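Local coordinates for cell division control protein 45 cdc45 putative (Entamoeba histolytica, PDB 6CC2) that probably takes part in DNA replication as the Cdc45 component of the replicative CMG helicase, belonging to the DHH-like family of RecJ-related proteins, at residues I36-I41 / F81-A86. Residues are numbered along the deposited sequence; the frame is centred on the assembly and turned at random.
With EDO (1,2-ethanediol), chain J.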
# COMPACT_ATOMS: atom_id res chain seq x y z
N ILE A 36 5.41 -0.49 -8.02
CA ILE A 36 6.11 -1.62 -8.64
C ILE A 36 5.42 -2.01 -9.94
O ILE A 36 6.07 -2.32 -10.95
CB ILE A 36 6.20 -2.81 -7.68
CG1 ILE A 36 6.91 -2.41 -6.38
CG2 ILE A 36 6.98 -3.98 -8.34
CD1 ILE A 36 7.11 -3.56 -5.40
N VAL A 37 4.08 -2.03 -9.92
CA VAL A 37 3.32 -2.33 -11.14
C VAL A 37 3.70 -1.37 -12.26
O VAL A 37 3.89 -1.76 -13.41
CB VAL A 37 1.81 -2.29 -10.85
CG1 VAL A 37 1.00 -2.25 -12.13
CG2 VAL A 37 1.41 -3.47 -9.95
N CYS A 38 3.76 -0.06 -11.94
CA CYS A 38 4.11 0.92 -12.95
C CYS A 38 5.49 0.64 -13.52
O CYS A 38 5.67 0.56 -14.74
CB CYS A 38 4.01 2.32 -12.35
SG CYS A 38 4.40 3.68 -13.48
N TYR A 39 6.48 0.44 -12.65
CA TYR A 39 7.80 0.06 -13.10
C TYR A 39 7.76 -1.17 -14.01
O TYR A 39 8.42 -1.21 -15.04
CB TYR A 39 8.71 -0.24 -11.90
CG TYR A 39 10.11 -0.60 -12.32
CD1 TYR A 39 10.45 -1.92 -12.61
CD2 TYR A 39 11.08 0.37 -12.47
CE1 TYR A 39 11.71 -2.26 -13.02
CE2 TYR A 39 12.34 0.03 -12.88
CZ TYR A 39 12.65 -1.28 -13.16
OH TYR A 39 13.93 -1.63 -13.58
N LYS A 40 7.02 -2.20 -13.59
CA LYS A 40 6.96 -3.45 -14.37
C LYS A 40 6.44 -3.20 -15.77
O LYS A 40 7.04 -3.65 -16.77
CB LYS A 40 6.07 -4.46 -13.62
CG LYS A 40 5.83 -5.78 -14.35
CD LYS A 40 7.11 -6.53 -14.58
CE LYS A 40 6.85 -7.89 -15.21
NZ LYS A 40 8.14 -8.63 -15.45
N ILE A 41 5.34 -2.45 -15.88
CA ILE A 41 4.73 -2.22 -17.19
C ILE A 41 5.64 -1.39 -18.09
O ILE A 41 5.83 -1.70 -19.27
CB ILE A 41 3.34 -1.55 -17.00
CG1 ILE A 41 2.39 -2.56 -16.36
CG2 ILE A 41 2.79 -1.08 -18.33
CD1 ILE A 41 0.99 -2.00 -16.04
N PHE A 81 12.36 8.84 -14.38
CA PHE A 81 10.95 8.75 -14.03
C PHE A 81 10.85 8.70 -12.51
O PHE A 81 11.57 7.93 -11.88
CB PHE A 81 10.31 7.48 -14.61
CG PHE A 81 10.07 7.54 -16.06
CD1 PHE A 81 11.08 7.27 -16.97
CD2 PHE A 81 8.80 7.86 -16.55
CE1 PHE A 81 10.84 7.30 -18.33
CE2 PHE A 81 8.57 7.90 -17.91
CZ PHE A 81 9.59 7.63 -18.79
N PHE A 82 9.97 9.52 -11.95
CA PHE A 82 9.61 9.46 -10.54
C PHE A 82 8.23 8.83 -10.45
O PHE A 82 7.27 9.34 -11.05
CB PHE A 82 9.61 10.86 -9.92
CG PHE A 82 10.95 11.56 -9.99
CD1 PHE A 82 12.14 10.86 -9.81
CD2 PHE A 82 11.02 12.91 -10.24
CE1 PHE A 82 13.37 11.50 -9.86
CE2 PHE A 82 12.25 13.57 -10.29
CZ PHE A 82 13.43 12.85 -10.09
N ILE A 83 8.15 7.70 -9.75
CA ILE A 83 6.92 6.89 -9.71
C ILE A 83 6.29 6.96 -8.33
O ILE A 83 6.89 6.53 -7.33
CB ILE A 83 7.22 5.43 -10.12
CG1 ILE A 83 7.77 5.40 -11.55
CG2 ILE A 83 5.97 4.57 -9.99
CD1 ILE A 83 8.22 4.01 -12.01
N ASP A 84 5.05 7.48 -8.30
CA ASP A 84 4.20 7.61 -7.09
C ASP A 84 4.83 8.52 -6.05
O ASP A 84 4.55 8.43 -4.87
CB ASP A 84 3.82 6.25 -6.50
CG ASP A 84 2.31 6.17 -6.14
OD1 ASP A 84 1.56 7.13 -6.45
OD2 ASP A 84 1.87 5.14 -5.57
N CYS A 85 5.69 9.43 -6.50
CA CYS A 85 6.23 10.49 -5.67
C CYS A 85 6.60 11.66 -6.57
O CYS A 85 6.59 11.54 -7.80
CB CYS A 85 7.44 10.03 -4.87
SG CYS A 85 8.85 9.48 -5.88
N ALA A 86 6.88 12.80 -5.94
CA ALA A 86 7.44 14.00 -6.53
C ALA A 86 6.43 14.92 -7.20
O ALA A 86 6.69 16.11 -7.35
CB ALA A 86 8.52 13.66 -7.57
C1 EDO J . 13.94 -5.21 -14.61
O1 EDO J . 14.44 -3.86 -14.65
C2 EDO J . 13.16 -5.49 -15.88
O2 EDO J . 13.98 -5.22 -17.03
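I83 packs against C38 and Y39 in a buried, apolar helix-on-sheet contact, where helix 33-48 lies over the end of strand 77-83. CG2 of I83 packs on C38, while CD1 of I83 touches both SG of C38 and the start of Y39. CG2 of I83 lies 3.8 Å from CB of C38. CD1 of I83 lies 4.0 Å from the backbone N of Y39. The same CD1 of I83 is 4.3 Å from CB of Y39. The thiol of C38 is turned anti to its own backbone N (chi1 -179°), which sets SG beside both methyls of I83. Strand 77-83 lies inside a parallel sheet, between strands 24-29 and 102-106. Helix 33-48 belongs to the crossover from strand 24-29 to strand 53-57, as in the Rossmann-like N-terminal domain of DHH proteins. C38 also touches I106 of the sheet and A186 of helix 182-192. The side chain of Y39 also touches L27 and V29, and its ring meets F378 edge-to-face. OH of Y39 is hydrogen-bonded, at 2.5 Å, to O1 of a 1,2-ethanediol, probably from the crystallisation liquor, which E47 and H53 also bind. This O1 lies at the edge of the Y39 ring, in plane.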